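Local coordinates for uracil-DNA glycosylase (Sulfolobus tokodaii str. 7, PDB 4ZBY), which belongs to the uracil-DNA glycosylase superfamily and carries an iron-sulfur cluster and a bound uracil in a single-chain alpha/beta fold, at residues A[108-113]-A[150-155]. Sequence-based numbering, arbitrary orientation. Where two conformers were deposited one is given.
Sequences RQIDII and WKYKEK
Y152 donates its phenol OH to D111 OD1 over 2.9 Å, using the syn lone pair of that oxygen. The acid arrives at the edge of the ring, near its plane, and carboxylate and ring are inclined by only 26°. A water reinforces the pair, donating to D111 OD2 at 2.9 Å and weakly to Y152 OH. The K153 side chain crosses that of D111 at about a right angle; extended through chi3, it brings CE to 3.4 Å from D111 OD1, and the bend at chi4 (-55°) sets NZ 4.0 Å from the same oxygen, too far for a salt bridge but probably still favouring the negative charge. Beside this polar cluster, I110 supplies the apolar half: CG2 meets Y152 CE2 obliquely at 4.2 Å, and CD1 reaches the edge of the W150 ring. The phenol ring is held between neighbours of its own segment, W150 CZ2 over one face and K153 CG over the other. I129 of helix 123-133 packs on both I110 and W150. A type II' turn, Y152 to K155, joins strands 148-152 and 155-162. The contact thus fastens the C-terminal end of helix 96-113 to the beta hairpin at one margin of the mixed sheet in this alpha/beta glycosylase fold.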
ATOM      1  N   ARG A 108      -5.939   9.069   6.744  1.00 21.19           N
ATOM      2  CA  ARG A 108      -6.968   9.919   6.151  1.00 22.09           C
ATOM      3  C   ARG A 108      -7.470   9.342   4.843  1.00 20.52           C
ATOM      4  O   ARG A 108      -8.665   9.449   4.524  1.00 20.50           O
ATOM      5  CB  ARG A 108      -6.429  11.333   5.941  1.00 23.23           C
ATOM      6  CG  ARG A 108      -6.228  12.071   7.257  1.00 22.19           C
ATOM      7  CD  ARG A 108      -5.426  13.360   7.090  1.00 25.94           C
ATOM      8  NE  ARG A 108      -6.015  14.283   6.120  1.00 24.50           N
ATOM      9  CZ  ARG A 108      -5.404  15.385   5.701  1.00 25.76           C
ATOM     10  NH1 ARG A 108      -4.197  15.674   6.174  1.00 24.65           N
ATOM     11  NH2 ARG A 108      -5.984  16.186   4.816  1.00 25.86           N
ATOM     12  N   GLN A 109      -6.572   8.710   4.093  1.00 18.10           N
ATOM     13  CA  GLN A 109      -6.945   8.127   2.806  1.00 15.93           C
ATOM     14  C   GLN A 109      -7.851   6.917   3.033  1.00 18.88           C
ATOM     15  O   GLN A 109      -8.871   6.730   2.327  1.00 17.81           O
ATOM     16  CB  GLN A 109      -5.692   7.746   1.985  1.00 15.10           C
ATOM     17  CG  GLN A 109      -4.935   8.962   1.511  1.00 14.05           C
ATOM     18  CD  GLN A 109      -3.591   8.622   0.882  1.00 17.49           C
ATOM     19  OE1 GLN A 109      -2.865   7.772   1.395  1.00 17.80           O
ATOM     20  NE2 GLN A 109      -3.270   9.265  -0.246  1.00 15.29           N
ATOM     21  N   ILE A 110      -7.481   6.092   4.007  1.00 16.93           N
ATOM     22  CA  ILE A 110      -8.328   4.961   4.379  1.00 16.56           C
ATOM     23  C   ILE A 110      -9.697   5.438   4.872  1.00 18.59           C
ATOM     24  O   ILE A 110     -10.723   4.858   4.500  1.00 20.00           O
ATOM     25  CB  ILE A 110      -7.654   4.087   5.451  1.00 18.66           C
ATOM     26  CG1 ILE A 110      -6.378   3.469   4.906  1.00 18.37           C
ATOM     27  CG2 ILE A 110      -8.617   2.994   5.955  1.00 23.81           C
ATOM     28  CD1 ILE A 110      -5.542   2.805   5.985  1.00 19.21           C
ATOM     29  N   ASP A 111      -9.718   6.499   5.680  1.00 19.48           N
ATOM     30  CA  ASP A 111     -10.969   7.037   6.227  1.00 22.85           C
ATOM     31  C   ASP A 111     -11.953   7.413   5.147  1.00 22.93           C
ATOM     32  O   ASP A 111     -13.179   7.275   5.319  1.00 25.62           O
ATOM     33  CB  ASP A 111     -10.690   8.276   7.086  1.00 26.52           C
ATOM     34  CG  ASP A 111     -10.229   7.922   8.462  1.00 37.55           C
ATOM     35  OD1 ASP A 111     -10.195   6.713   8.747  1.00 37.78           O
ATOM     36  OD2 ASP A 111      -9.918   8.841   9.264  1.00 41.78           O
ATOM     37  N   ILE A 112     -11.417   7.896   4.031  1.00 19.84           N
ATOM     38  CA  ILE A 112     -12.241   8.369   2.941  1.00 22.44           C
ATOM     39  C   ILE A 112     -12.630   7.218   2.025  1.00 20.89           C
ATOM     40  O   ILE A 112     -13.805   7.066   1.687  1.00 22.22           O
ATOM     41  CB  ILE A 112     -11.523   9.456   2.126  1.00 22.36           C
ATOM     42  CG1 ILE A 112     -11.511  10.788   2.894  1.00 24.78           C
ATOM     43  CG2 ILE A 112     -12.170   9.631   0.759  1.00 24.64           C
ATOM     44  CD1 ILE A 112     -10.367  11.700   2.478  1.00 23.70           C
ATOM     45  N   ILE A 113     -11.655   6.413   1.624  1.00 19.98           N
ATOM     46  CA  ILE A 113     -11.935   5.332   0.693  1.00 17.26           C
ATOM     47  C   ILE A 113     -12.775   4.197   1.301  1.00 17.28           C
ATOM     48  O   ILE A 113     -13.693   3.693   0.649  1.00 18.50           O
ATOM     49  CB  ILE A 113     -10.617   4.786   0.127  1.00 15.95           C
ATOM     50  CG1 ILE A 113      -9.925   5.886  -0.690  1.00 16.77           C
ATOM     51  CG2 ILE A 113     -10.881   3.609  -0.783  1.00 14.33           C
ATOM     52  CD1 ILE A 113      -8.466   5.603  -0.977  1.00 17.11           C
ATOM     53  N   TRP A 150     -10.598  -6.243  10.051  1.00 23.84           N
ATOM     54  CA  TRP A 150     -10.441  -4.995  10.768  1.00 24.12           C
ATOM     55  C   TRP A 150     -11.810  -4.344  10.913  1.00 26.78           C
ATOM     56  O   TRP A 150     -12.362  -3.827   9.949  1.00 25.22           O
ATOM     57  CB  TRP A 150      -9.472  -4.091  10.023  1.00 24.53           C
ATOM     58  CG  TRP A 150      -9.112  -2.783  10.682  1.00 25.08           C
ATOM     59  CD1 TRP A 150      -9.391  -2.377  11.959  1.00 28.96           C
ATOM     60  CD2 TRP A 150      -8.411  -1.700  10.061  1.00 25.17           C
ATOM     61  NE1 TRP A 150      -8.900  -1.103  12.167  1.00 27.92           N
ATOM     62  CE2 TRP A 150      -8.290  -0.671  11.018  1.00 26.70           C
ATOM     63  CE3 TRP A 150      -7.858  -1.511   8.795  1.00 22.58           C
ATOM     64  CZ2 TRP A 150      -7.634   0.531  10.741  1.00 24.82           C
ATOM     65  CZ3 TRP A 150      -7.222  -0.310   8.512  1.00 25.02           C
ATOM     66  CH2 TRP A 150      -7.124   0.699   9.479  1.00 24.60           C
ATOM     67  N   LYS A 151     -12.376  -4.392  12.110  1.00 26.73           N
ATOM     68  CA  LYS A 151     -13.605  -3.646  12.344  1.00 27.85           C
ATOM     69  C   LYS A 151     -13.247  -2.169  12.402  1.00 31.06           C
ATOM     70  O   LYS A 151     -12.486  -1.732  13.269  1.00 34.30           O
ATOM     71  CB  LYS A 151     -14.308  -4.115  13.617  1.00 30.58           C
ATOM     72  CG  LYS A 151     -15.126  -5.349  13.393  1.00 38.78           C
ATOM     73  CD  LYS A 151     -16.520  -4.978  12.910  1.00 43.15           C
ATOM     74  CE  LYS A 151     -17.454  -6.180  12.980  1.00 46.75           C
ATOM     75  NZ  LYS A 151     -18.894  -5.801  12.850  1.00 50.97           N
ATOM     76  N   TYR A 152     -13.757  -1.397  11.452  0.71 30.67           N
ATOM     77  CA  TYR A 152     -13.377   0.004  11.363  0.71 31.80           C
ATOM     78  C   TYR A 152     -14.568   0.870  11.008  0.71 33.19           C
ATOM     79  O   TYR A 152     -15.165   0.698   9.949  0.71 32.12           O
ATOM     80  CB  TYR A 152     -12.265   0.215  10.331  0.71 30.34           C
ATOM     81  CG  TYR A 152     -11.566   1.540  10.512  0.71 30.21           C
ATOM     82  CD1 TYR A 152     -11.196   1.971  11.781  0.71 31.69           C
ATOM     83  CD2 TYR A 152     -11.285   2.365   9.431  0.71 27.60           C
ATOM     84  CE1 TYR A 152     -10.564   3.175  11.966  0.71 31.57           C
ATOM     85  CE2 TYR A 152     -10.660   3.582   9.612  0.71 28.00           C
ATOM     86  CZ  TYR A 152     -10.301   3.979  10.892  0.71 30.27           C
ATOM     87  OH  TYR A 152      -9.669   5.177  11.100  0.71 30.83           O
ATOM     88  N   LYS A 153     -14.879   1.813  11.892  1.00 34.87           N
ATOM     89  CA  LYS A 153     -16.064   2.674  11.775  1.00 39.51           C
ATOM     90  C   LYS A 153     -17.281   1.787  11.590  1.00 40.77           C
ATOM     91  O   LYS A 153     -17.469   0.824  12.342  1.00 37.93           O
ATOM     92  CB  LYS A 153     -15.917   3.681  10.615  1.00 42.56           C
ATOM     93  CG  LYS A 153     -14.696   4.581  10.756  1.00 46.50           C
ATOM     94  CD  LYS A 153     -14.616   5.650   9.668  1.00 49.57           C
ATOM     95  CE  LYS A 153     -13.384   6.527   9.857  1.00 50.85           C
ATOM     96  NZ  LYS A 153     -13.337   7.125  11.223  1.00 52.37           N
ATOM     97  N   GLU A 154     -18.074   2.059  10.556  1.00 44.87           N
ATOM     98  CA  GLU A 154     -19.339   1.346  10.370  1.00 49.09           C
ATOM     99  C   GLU A 154     -19.155   0.014   9.644  1.00 46.79           C
ATOM    100  O   GLU A 154     -20.086  -0.778   9.545  1.00 49.16           O
ATOM    101  CB  GLU A 154     -20.341   2.226   9.608  1.00 53.39           C
ATOM    102  CG  GLU A 154     -20.088   2.336   8.102  1.00 55.27           C
ATOM    103  CD  GLU A 154     -19.050   3.391   7.724  1.00 56.56           C
ATOM    104  OE1 GLU A 154     -18.585   4.143   8.608  1.00 57.56           O
ATOM    105  OE2 GLU A 154     -18.703   3.471   6.527  1.00 56.68           O
ATOM    106  N   LYS A 155     -17.947  -0.232   9.150  1.00 43.37           N
ATOM    107  CA  LYS A 155     -17.691  -1.376   8.289  1.00 43.75           C
ATOM    108  C   LYS A 155     -16.676  -2.356   8.857  1.00 40.60           C
ATOM    109  O   LYS A 155     -16.189  -2.203   9.976  1.00 40.94           O
ATOM    110  CB  LYS A 155     -17.191  -0.899   6.918  1.00 46.17           C
ATOM    111  CG  LYS A 155     -18.214  -0.136   6.093  1.00 49.72           C
ATOM    112  CD  LYS A 155     -17.557   0.604   4.918  1.00 51.28           C
ATOM    113  CE  LYS A 155     -18.601   1.305   4.054  1.00 55.00           C
ATOM    114  NZ  LYS A 155     -18.051   2.445   3.256  1.00 55.23           N
TER
HETATM  115  O   HOH W   1      -7.961   8.006  11.231  1.00 48.12           O